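Side-chain contacts in periplasmic solute binding protein (PDB 4CL2), which binds manganese and zinc ions in the periplasm and probably delivers them to a metal-uptake transporter: residues Gly173-Leu178 against Gly242-Asp247; Met109-Ala114 against Ser150-Lys155; Lys185-Trp190 against His213-Ile218; Ser12-Ile17 against Met115-Asn120. All coordinates share one frame; numbering follows the deposited sequence. Where two conformers were deposited one is given.

Interaction 1: Gly173-Leu178 against Gly242-Asp247; sequences GCLVYL and GVLYVD. With MN (manganese (II) ion), chain L; SO4 (sulfate ion), chain F.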
# COMPACT_ATOMS: atom_id res chain seq x y z
N GLY A 173 10.17 0.13 -5.45
CA GLY A 173 9.88 -1.32 -5.14
C GLY A 173 8.54 -1.49 -4.46
O GLY A 173 8.43 -2.05 -3.35
N CYS A 174 7.48 -1.08 -5.13
CA CYS A 174 6.17 -1.03 -4.54
C CYS A 174 5.37 -2.32 -4.69
O CYS A 174 4.31 -2.40 -4.12
CB CYS A 174 5.38 0.13 -5.19
SG CYS A 174 5.27 0.07 -6.97
N LEU A 175 5.83 -3.25 -5.50
CA LEU A 175 5.02 -4.47 -5.80
C LEU A 175 5.64 -5.72 -5.25
O LEU A 175 5.19 -6.84 -5.62
CB LEU A 175 4.75 -4.69 -7.32
CG LEU A 175 3.97 -3.56 -8.00
CD1 LEU A 175 3.75 -3.88 -9.48
CD2 LEU A 175 2.66 -3.20 -7.31
N VAL A 176 6.62 -5.61 -4.36
CA VAL A 176 7.32 -6.81 -3.91
C VAL A 176 6.36 -7.77 -3.17
O VAL A 176 6.52 -9.00 -3.30
CB VAL A 176 8.56 -6.54 -3.09
CG1 VAL A 176 9.55 -5.75 -3.94
CG2 VAL A 176 8.24 -5.77 -1.80
N TYR A 177 5.44 -7.23 -2.39
CA TYR A 177 4.42 -8.07 -1.74
C TYR A 177 3.39 -8.66 -2.70
O TYR A 177 2.95 -9.84 -2.49
CB TYR A 177 3.75 -7.34 -0.61
CG TYR A 177 4.69 -7.00 0.54
CD1 TYR A 177 5.44 -5.79 0.53
CD2 TYR A 177 4.86 -7.85 1.62
CE1 TYR A 177 6.30 -5.47 1.58
CE2 TYR A 177 5.71 -7.54 2.65
CZ TYR A 177 6.44 -6.33 2.64
OH TYR A 177 7.29 -6.07 3.69
N LEU A 178 2.97 -7.92 -3.73
CA LEU A 178 2.15 -8.47 -4.79
C LEU A 178 2.84 -9.65 -5.48
O LEU A 178 2.24 -10.67 -5.79
CB LEU A 178 1.78 -7.42 -5.81
CG LEU A 178 0.67 -7.81 -6.76
CD1 LEU A 178 -0.62 -8.01 -5.98
CD2 LEU A 178 0.48 -6.78 -7.84
N GLY A 242 3.22 2.70 -18.18
CA GLY A 242 2.38 3.79 -17.62
C GLY A 242 2.42 3.87 -16.10
O GLY A 242 3.31 3.29 -15.47
N VAL A 243 1.44 4.56 -15.51
CA VAL A 243 1.39 4.93 -14.11
C VAL A 243 0.50 4.06 -13.26
O VAL A 243 -0.69 3.90 -13.56
CB VAL A 243 0.90 6.39 -13.95
CG1 VAL A 243 0.88 6.77 -12.49
CG2 VAL A 243 1.77 7.36 -14.72
N LEU A 244 1.04 3.50 -12.19
CA LEU A 244 0.27 2.76 -11.19
C LEU A 244 0.04 3.62 -9.96
O LEU A 244 0.77 4.54 -9.68
CB LEU A 244 1.01 1.51 -10.70
CG LEU A 244 1.46 0.57 -11.83
CD1 LEU A 244 2.32 -0.60 -11.24
CD2 LEU A 244 0.28 -0.02 -12.60
N TYR A 245 -1.03 3.28 -9.24
CA TYR A 245 -1.36 3.96 -7.94
C TYR A 245 -1.04 2.96 -6.83
O TYR A 245 -1.62 1.83 -6.72
CB TYR A 245 -2.86 4.32 -7.88
CG TYR A 245 -3.17 5.53 -8.70
CD1 TYR A 245 -3.27 5.44 -10.04
CD2 TYR A 245 -3.25 6.78 -8.10
CE1 TYR A 245 -3.50 6.54 -10.82
CE2 TYR A 245 -3.46 7.90 -8.88
CZ TYR A 245 -3.58 7.76 -10.22
OH TYR A 245 -3.80 8.84 -11.08
N VAL A 246 -0.08 3.32 -5.99
CA VAL A 246 0.44 2.43 -4.94
C VAL A 246 0.67 3.08 -3.57
O VAL A 246 0.38 2.44 -2.55
CB VAL A 246 1.72 1.69 -5.37
CG1 VAL A 246 1.49 0.83 -6.59
CG2 VAL A 246 2.86 2.65 -5.61
N ASP A 247 1.11 4.34 -3.51
CA ASP A 247 1.59 4.92 -2.24
C ASP A 247 0.56 5.80 -1.55
O ASP A 247 0.77 6.17 -0.40
CB ASP A 247 2.84 5.74 -2.48
CG ASP A 247 4.08 4.87 -2.67
OD1 ASP A 247 4.03 3.71 -2.26
OD2 ASP A 247 5.04 5.39 -3.28
MN MN L . 6.28 4.14 -1.26
S SO4 F . -4.31 12.04 -8.29
O1 SO4 F . -3.16 11.21 -8.68
O2 SO4 F . -3.87 13.41 -8.66
O3 SO4 F . -4.59 12.00 -6.86
O4 SO4 F . -5.52 11.78 -9.12

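Interaction 2: Met109-Ala114 against Ser150-Lys155; sequences MSLTNA and SILPLK. With SO4 (sulfate ion), chain E.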
# COMPACT_ATOMS: atom_id res chain seq x y z
N MET A 109 -0.17 -3.97 -0.98
CA MET A 109 -0.29 -4.31 -2.42
C MET A 109 -0.30 -5.84 -2.56
O MET A 109 0.68 -6.45 -2.94
CB MET A 109 0.81 -3.69 -3.26
CG MET A 109 0.81 -2.19 -3.27
SD MET A 109 -0.67 -1.42 -3.88
CE MET A 109 -0.82 -2.08 -5.55
N SER A 110 -1.38 -6.45 -2.09
CA SER A 110 -1.48 -7.89 -1.99
C SER A 110 -2.91 -8.21 -1.57
O SER A 110 -3.50 -7.58 -0.69
CB SER A 110 -0.49 -8.46 -0.96
OG SER A 110 -0.86 -9.70 -0.37
N LEU A 111 -3.44 -9.25 -2.18
CA LEU A 111 -4.81 -9.71 -1.89
C LEU A 111 -4.80 -10.39 -0.52
O LEU A 111 -5.65 -10.12 0.31
CB LEU A 111 -5.33 -10.65 -3.03
CG LEU A 111 -6.70 -11.32 -2.71
CD1 LEU A 111 -7.71 -10.25 -2.48
CD2 LEU A 111 -7.02 -12.15 -3.96
N THR A 112 -3.84 -11.26 -0.27
CA THR A 112 -3.75 -11.93 1.02
C THR A 112 -3.60 -10.90 2.11
O THR A 112 -4.25 -10.97 3.17
CB THR A 112 -2.54 -12.88 1.07
OG1 THR A 112 -2.72 -13.87 0.05
CG2 THR A 112 -2.42 -13.51 2.39
N ASN A 113 -2.72 -9.94 1.89
CA ASN A 113 -2.48 -8.97 2.93
C ASN A 113 -3.63 -8.02 3.20
O ASN A 113 -3.82 -7.57 4.31
CB ASN A 113 -1.18 -8.20 2.68
CG ASN A 113 0.05 -9.10 2.70
OD1 ASN A 113 0.03 -10.23 3.19
ND2 ASN A 113 1.18 -8.59 2.20
N ALA A 114 -4.40 -7.67 2.18
CA ALA A 114 -5.59 -6.86 2.39
C ALA A 114 -6.41 -7.50 3.48
O ALA A 114 -6.94 -6.82 4.35
CB ALA A 114 -6.39 -6.78 1.07
N SER A 150 -13.74 -8.28 -6.25
CA SER A 150 -13.15 -7.41 -7.28
C SER A 150 -11.79 -7.81 -7.76
O SER A 150 -11.46 -7.57 -8.94
CB SER A 150 -12.98 -5.94 -6.84
OG SER A 150 -14.25 -5.31 -6.79
N ILE A 151 -10.98 -8.33 -6.84
CA ILE A 151 -9.57 -8.50 -7.08
C ILE A 151 -9.26 -9.92 -7.52
O ILE A 151 -8.41 -10.16 -8.42
CB ILE A 151 -8.72 -8.08 -5.85
CG1 ILE A 151 -8.98 -6.63 -5.49
CG2 ILE A 151 -7.25 -8.36 -6.08
CD1 ILE A 151 -8.87 -5.67 -6.68
N LEU A 152 -9.95 -10.90 -6.96
CA LEU A 152 -9.65 -12.26 -7.41
C LEU A 152 -9.74 -12.54 -8.86
O LEU A 152 -8.86 -13.23 -9.44
CB LEU A 152 -10.46 -13.26 -6.53
CG LEU A 152 -10.09 -14.69 -6.76
CD1 LEU A 152 -8.60 -15.02 -6.46
CD2 LEU A 152 -10.98 -15.55 -5.88
N PRO A 153 -10.75 -12.00 -9.61
CA PRO A 153 -10.73 -12.26 -11.03
C PRO A 153 -9.50 -11.74 -11.80
O PRO A 153 -9.08 -12.29 -12.80
CB PRO A 153 -12.06 -11.61 -11.54
CG PRO A 153 -12.90 -11.46 -10.33
CD PRO A 153 -12.01 -11.37 -9.14
N LEU A 154 -8.92 -10.67 -11.29
CA LEU A 154 -7.68 -10.09 -11.86
C LEU A 154 -6.48 -11.04 -11.59
O LEU A 154 -5.70 -11.34 -12.50
CB LEU A 154 -7.42 -8.77 -11.24
CG LEU A 154 -8.50 -7.72 -11.62
CD1 LEU A 154 -8.27 -6.43 -10.84
CD2 LEU A 154 -8.44 -7.46 -13.10
N LYS A 155 -6.41 -11.56 -10.35
CA LYS A 155 -5.39 -12.60 -10.04
C LYS A 155 -5.52 -13.80 -10.95
O LYS A 155 -4.57 -14.28 -11.55
CB LYS A 155 -5.43 -13.01 -8.58
CG LYS A 155 -4.39 -14.08 -8.23
CD LYS A 155 -4.59 -14.63 -6.80
CE LYS A 155 -3.48 -15.66 -6.58
NZ LYS A 155 -3.59 -16.25 -5.22
S SO4 E . -15.88 -5.15 -9.96
O1 SO4 E . -15.14 -5.72 -11.09
O2 SO4 E . -14.92 -4.47 -9.09
O3 SO4 E . -16.54 -6.27 -9.25
O4 SO4 E . -16.92 -4.21 -10.39

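Interaction 3: Lys185-Trp190 against His213-Ile218; sequences KSLYLW and HKIKFI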
# COMPACT_ATOMS: atom_id res chain seq x y z
N LYS A 185 8.22 -12.62 -10.09
CA LYS A 185 9.48 -11.96 -9.67
C LYS A 185 9.36 -10.44 -9.82
O LYS A 185 8.55 -10.01 -10.61
CB LYS A 185 10.60 -12.47 -10.57
CG LYS A 185 10.89 -13.96 -10.39
CD LYS A 185 11.15 -14.63 -11.75
CE LYS A 185 9.85 -15.10 -12.43
NZ LYS A 185 10.03 -15.23 -13.91
N SER A 186 10.07 -9.64 -9.01
CA SER A 186 9.93 -8.13 -9.06
C SER A 186 11.37 -7.61 -9.38
O SER A 186 12.44 -8.25 -9.08
CB SER A 186 9.25 -7.40 -7.78
OG SER A 186 8.22 -6.28 -8.02
N LEU A 187 11.38 -6.51 -10.08
CA LEU A 187 12.59 -5.74 -10.39
C LEU A 187 12.15 -4.30 -10.25
O LEU A 187 10.99 -3.99 -10.51
CB LEU A 187 13.05 -5.95 -11.80
CG LEU A 187 14.14 -6.93 -12.20
CD1 LEU A 187 14.39 -6.70 -13.69
CD2 LEU A 187 15.42 -6.68 -11.41
N TYR A 188 13.06 -3.46 -9.77
CA TYR A 188 12.71 -2.06 -9.54
C TYR A 188 13.97 -1.22 -9.52
O TYR A 188 15.09 -1.75 -9.47
CB TYR A 188 11.85 -1.83 -8.30
CG TYR A 188 12.36 -2.51 -7.07
CD1 TYR A 188 13.35 -1.92 -6.30
CD2 TYR A 188 11.90 -3.79 -6.72
CE1 TYR A 188 13.83 -2.56 -5.16
CE2 TYR A 188 12.40 -4.44 -5.60
CZ TYR A 188 13.31 -3.83 -4.81
OH TYR A 188 13.77 -4.51 -3.71
N LEU A 189 13.77 0.10 -9.55
CA LEU A 189 14.90 1.06 -9.65
C LEU A 189 15.37 1.63 -8.29
O LEU A 189 16.55 1.99 -8.16
CB LEU A 189 14.48 2.20 -10.61
CG LEU A 189 13.93 1.77 -11.95
CD1 LEU A 189 13.66 2.97 -12.88
CD2 LEU A 189 14.88 0.84 -12.65
N TRP A 190 14.47 1.73 -7.33
CA TRP A 190 14.78 2.11 -5.93
C TRP A 190 13.76 1.52 -5.00
O TRP A 190 12.59 1.42 -5.32
CB TRP A 190 14.92 3.67 -5.79
CG TRP A 190 13.69 4.43 -6.28
CD1 TRP A 190 12.55 4.62 -5.60
CD2 TRP A 190 13.48 5.00 -7.59
NE1 TRP A 190 11.66 5.34 -6.37
CE2 TRP A 190 12.19 5.56 -7.59
CE3 TRP A 190 14.24 5.10 -8.72
CZ2 TRP A 190 11.66 6.19 -8.71
CZ3 TRP A 190 13.72 5.78 -9.83
CH2 TRP A 190 12.44 6.32 -9.80
N HIS A 213 16.32 -11.25 -19.25
CA HIS A 213 15.03 -11.97 -19.23
C HIS A 213 14.01 -11.46 -20.23
O HIS A 213 12.89 -11.85 -20.17
CB HIS A 213 14.41 -11.97 -17.84
CG HIS A 213 15.35 -12.44 -16.78
ND1 HIS A 213 15.80 -13.74 -16.71
CD2 HIS A 213 15.95 -11.78 -15.76
CE1 HIS A 213 16.64 -13.86 -15.70
NE2 HIS A 213 16.75 -12.69 -15.11
N LYS A 214 14.42 -10.60 -21.17
CA LYS A 214 13.52 -10.14 -22.22
C LYS A 214 12.22 -9.60 -21.62
O LYS A 214 11.13 -9.86 -22.12
CB LYS A 214 13.24 -11.25 -23.24
CG LYS A 214 14.41 -11.53 -24.18
CD LYS A 214 13.93 -12.29 -25.43
CE LYS A 214 15.04 -12.56 -26.43
NZ LYS A 214 16.11 -13.42 -25.86
N ILE A 215 12.37 -8.78 -20.59
CA ILE A 215 11.22 -8.17 -19.92
C ILE A 215 10.64 -7.05 -20.77
O ILE A 215 11.37 -6.26 -21.36
CB ILE A 215 11.62 -7.68 -18.52
CG1 ILE A 215 12.10 -8.89 -17.70
CG2 ILE A 215 10.42 -7.00 -17.90
CD1 ILE A 215 12.82 -8.57 -16.42
N LYS A 216 9.32 -7.03 -20.89
CA LYS A 216 8.64 -6.24 -21.90
C LYS A 216 8.13 -4.85 -21.44
O LYS A 216 7.98 -3.97 -22.23
CB LYS A 216 7.43 -7.04 -22.40
CG LYS A 216 7.81 -8.37 -23.05
CD LYS A 216 8.57 -8.16 -24.32
CE LYS A 216 9.07 -9.49 -24.87
NZ LYS A 216 10.17 -9.25 -25.84
N PHE A 217 7.88 -4.72 -20.15
CA PHE A 217 7.26 -3.51 -19.58
C PHE A 217 7.89 -3.09 -18.27
O PHE A 217 8.24 -3.92 -17.37
CB PHE A 217 5.73 -3.71 -19.38
CG PHE A 217 4.97 -3.73 -20.68
CD1 PHE A 217 4.51 -2.56 -21.26
CD2 PHE A 217 4.72 -4.94 -21.30
CE1 PHE A 217 3.82 -2.59 -22.46
CE2 PHE A 217 4.04 -5.00 -22.52
CZ PHE A 217 3.61 -3.82 -23.11
N ILE A 218 7.93 -1.76 -18.10
CA ILE A 218 8.27 -1.14 -16.82
C ILE A 218 7.31 0.00 -16.50
O ILE A 218 7.06 0.82 -17.38
CB ILE A 218 9.77 -0.65 -16.77
CG1 ILE A 218 10.09 0.04 -15.42
CG2 ILE A 218 10.09 0.19 -17.98
CD1 ILE A 218 11.60 0.27 -15.21

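Interaction 4: Ser12-Ile17 against Met115-Asn120; sequences SIIGDI and MIYIEN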
# COMPACT_ATOMS: atom_id res chain seq x y z
N SER A 12 -3.70 7.54 4.00
CA SER A 12 -5.01 7.43 3.36
C SER A 12 -5.49 6.02 3.18
O SER A 12 -6.68 5.73 3.33
CB SER A 12 -5.00 8.16 1.99
OG SER A 12 -3.94 7.71 1.12
N ILE A 13 -4.60 5.11 2.83
CA ILE A 13 -5.03 3.75 2.57
C ILE A 13 -5.60 3.12 3.83
O ILE A 13 -6.67 2.49 3.79
CB ILE A 13 -3.91 2.91 2.00
CG1 ILE A 13 -3.58 3.48 0.58
CG2 ILE A 13 -4.26 1.41 2.03
CD1 ILE A 13 -2.51 2.64 -0.12
N ILE A 14 -4.92 3.28 4.95
CA ILE A 14 -5.45 2.74 6.21
C ILE A 14 -6.72 3.41 6.67
O ILE A 14 -7.67 2.76 7.11
CB ILE A 14 -4.34 2.74 7.30
CG1 ILE A 14 -3.18 1.83 6.86
CG2 ILE A 14 -4.88 2.35 8.66
CD1 ILE A 14 -1.99 1.85 7.83
N GLY A 15 -6.82 4.73 6.47
CA GLY A 15 -8.04 5.42 6.76
C GLY A 15 -9.23 4.89 6.02
O GLY A 15 -10.34 4.73 6.60
N ASP A 16 -9.06 4.60 4.74
CA ASP A 16 -10.16 4.12 3.93
C ASP A 16 -10.58 2.69 4.32
O ASP A 16 -11.79 2.35 4.40
CB ASP A 16 -9.80 4.17 2.43
CG ASP A 16 -10.93 3.69 1.58
OD1 ASP A 16 -11.94 4.40 1.41
OD2 ASP A 16 -10.84 2.54 1.09
N ILE A 17 -9.59 1.84 4.63
CA ILE A 17 -9.89 0.48 5.12
C ILE A 17 -10.69 0.57 6.39
O ILE A 17 -11.74 -0.07 6.57
CB ILE A 17 -8.60 -0.31 5.35
CG1 ILE A 17 -7.95 -0.64 4.02
CG2 ILE A 17 -8.93 -1.64 6.07
CD1 ILE A 17 -6.51 -1.06 4.16
N MET A 115 -6.58 -8.84 3.42
CA MET A 115 -7.38 -9.56 4.44
C MET A 115 -6.79 -9.44 5.85
O MET A 115 -7.51 -9.34 6.84
CB MET A 115 -7.58 -11.00 4.12
CG MET A 115 -7.97 -11.30 2.70
SD MET A 115 -9.63 -10.55 2.43
CE MET A 115 -9.76 -10.45 0.65
N ILE A 116 -5.47 -9.40 5.94
CA ILE A 116 -4.76 -9.24 7.23
C ILE A 116 -4.90 -7.80 7.77
O ILE A 116 -5.15 -7.64 8.98
CB ILE A 116 -3.27 -9.64 7.08
CG1 ILE A 116 -3.23 -11.12 6.75
CG2 ILE A 116 -2.52 -9.28 8.36
CD1 ILE A 116 -1.85 -11.60 6.36
N TYR A 117 -4.75 -6.80 6.93
CA TYR A 117 -5.03 -5.39 7.30
C TYR A 117 -6.44 -5.29 7.89
O TYR A 117 -6.65 -4.74 8.99
CB TYR A 117 -4.92 -4.41 6.13
CG TYR A 117 -3.51 -3.94 5.79
CD1 TYR A 117 -2.55 -4.80 5.25
CD2 TYR A 117 -3.13 -2.62 5.99
CE1 TYR A 117 -1.27 -4.35 4.90
CE2 TYR A 117 -1.85 -2.20 5.66
CZ TYR A 117 -0.92 -3.03 5.14
OH TYR A 117 0.36 -2.62 4.79
N ILE A 118 -7.39 -5.85 7.19
CA ILE A 118 -8.81 -5.78 7.63
C ILE A 118 -8.98 -6.45 8.98
O ILE A 118 -9.63 -5.89 9.87
CB ILE A 118 -9.71 -6.40 6.54
CG1 ILE A 118 -9.72 -5.47 5.31
CG2 ILE A 118 -11.12 -6.63 7.08
CD1 ILE A 118 -10.25 -6.14 4.06
N GLU A 119 -8.43 -7.67 9.14
CA GLU A 119 -8.56 -8.45 10.37
C GLU A 119 -7.94 -7.70 11.54
O GLU A 119 -8.52 -7.65 12.64
CB GLU A 119 -7.98 -9.86 10.21
CG GLU A 119 -7.87 -10.58 11.52
CD GLU A 119 -9.18 -10.79 12.25
OE1 GLU A 119 -10.28 -10.59 11.65
OE2 GLU A 119 -9.11 -11.11 13.46
N ASN A 120 -6.73 -7.15 11.34
CA ASN A 120 -6.08 -6.48 12.46
C ASN A 120 -6.86 -5.23 12.83
O ASN A 120 -6.91 -4.85 14.03
CB ASN A 120 -4.63 -6.10 12.07
CG ASN A 120 -3.72 -7.30 12.13
OD1 ASN A 120 -4.00 -8.23 12.88
ND2 ASN A 120 -2.68 -7.32 11.33

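Interaction 1: Gly173-Leu178 against Gly242-Asp247
The torsions of C174 and V246 turn sulfur and methyls toward each other. C174 SG stands between its own backbone N and carbonyl carbon (chi1 55°), while in V246 a chi1 of -60° leaves CG1 opposite the carbonyl carbon and CG2 in the slot between N and C. The valine fork therefore straddles the cysteine: CG2 of V246 lies 3.6 Å from C174 CB, and C174 SG is nearly equidistant from the two V246 methyls, 3.8 Å from CG2 and 3.9 Å from CG1. The far end of L175 comes to the contact, its two methyls taking separate partners. CD1 of L175 lies 4.0 Å from L244 CD1, the two leucine side chains crossing at about a right angle, and CD2 of L175 is a looser 4.3 Å from V246 CG1. The joint is wholly apolar, and all four residues are buried; F168 and T170 of strand 167-170 and I270 of helix 259-274 continue the packing around L175. The metal ligand D247 is the next residue after V246. Its carboxylate binds manganese through OD1 at 2.5 Å, with OD2 a longer 2.7 Å from the ion, and H106 and E172 complete the protein ligands seen here. V246 is also tied through its carbonyl O to W108 NE1. C174 lies two residues after ligand E172, so the apolar joint couples two metal-bearing loops, as expected at the interlobe metal site of the solute-binding protein 9 family.

Interaction 2: Met109-Ala114 against Ser150-Lys155
L111 carries this contact, spreading its two methyls over three residues of helix 133-158. CD1 of L111 is 4.1 Å from I151 CG2 and equally close to I151 CB; the two side chains run past one another in opposite senses, and the far end of I151 leads on toward L267 of helix 259-274. The other methyl, L111 CD2, lies 4.1 Å from L152 CD1. K155 CD is a looser 4.5 Å from L111 CD2. L111 can reach across because its CG is opposite the backbone N (chi1 173°). K155 contributes the aliphatic part of a fully extended chain. The next shell fixes where L111 starts. S110 is the N-cap of helix 111-128: its OG accepts the backbone N-H of N113 at 2.9 Å, an almost straight bond of 165°. That same OG is bonded to D181 OD2, and D181 OD1 bonds T112 OG1, so one carboxylate holds the residues flanking L111. On the partner helix, P153 has no N-H to give to the preceding turn, and the helix is kinked there. The joint thus packs the start of helix 111-128 against the C-terminal half of helix 133-158, whose length is consistent with the long backbone helix joining the lobes in this family.

Interaction 3: Lys185-Trp190 against His213-Ile218
This contact belongs to the parallel beta-alpha-beta architecture of the C-terminal lobe, where strand 185-188 leads through helix 200-212 into strand 217-221. L187 meets I215 through their terminal methyls, CD1 to CD1 at 3.7 Å, with the side chains crossing obliquely. The chi1 of L187, -97°, lies well away from a staggered position, which suggests some accommodation to its surroundings. Further along, L189 and I218 reach toward each other tip to tip: I218 CD1 is 4.1 Å from L189 CD1 and 4.2 Å from L189 CD2, so it faces the whole leucine fork. I218 gets there with an extended chain, CG1 opposite its backbone N at chi1 179°. The touching parts run 43° apart and pair through side chains, since strand 167-170 supplies the backbone partners of L187 and its V169 touches both I215 and I218. As in an alpha/beta layer, helices cover the joint: Q209 and A206 of helix 200-212 pack on L187 and L189, and V232 of helix 227-236 packs on L189 and I218. Helix 200-212 ends in a Schellman motif, with K214 at positive phi and I215 N bonded back to M210 O. W167 stacks on the H213 ring and makes a cation-pi contact with K185.

Interaction 4: Ser12-Ile17 against Met115-Asn120
I17 is the bump here, fitting the hollow between Y117 and I118 where two helices of the N-terminal alpha/beta lobe cross. Helix 12-22 follows strand 6-9 of the four-stranded parallel sheet and meets helix 111-128; the axes of the two short segments approach to 10.8 Å at a signed crossing angle of -63°. The closest backbones are those of I17 and I118. The two branches of I17 divide between the walls of the hollow. CG2 of I17 rests against I118 CG1 at 4.0 Å, the two side chains crossing at about a right angle, whereas CD1 of I17 lies 4.1 Å from Y117 CD2 and 4.2 Å from Y117 CB, filling the corner where the ring leaves its stem. In return the tyrosine ring is itself a bump: it extends toward helix 12-22 beside I14, whose CG1 stands at the ring edge, near its plane, 4.4 Å from Y117 CE2. Chi1 of Y117, -82°, sets CG opposite the carbonyl carbon and swings the ring into this position. All four residues are buried. Y143 and S144 of helix 133-158 pack on I118, W108 touches the Y117 side chain, and the polar end of that ring is satisfied by a hydrogen bond between Y117 OH and N60 OD1.

Overall arrangement
Interaction 1 is the hub, carrying D247 of the metal site, with its centre about 12 Å from that of interaction 3, 13 Å from interaction 2 and 17 Å from interaction 4. A probable hydrogen bond of 2.7 Å from G173 N to W190 O ties it to interaction 3. Toward interaction 2, V246 CG1 lies 3.9 Å from M109 CE; toward interaction 4, V246 O is 3.8 Å from I13 CD1. Interactions 2 and 4 use consecutive segments of helix 111-128. Interactions 3 and 4 lie on opposite sides of the chain's centre, their centres about 28 Å apart, with L189 and Y117 side chains about 13 and 11 Å from the manganese.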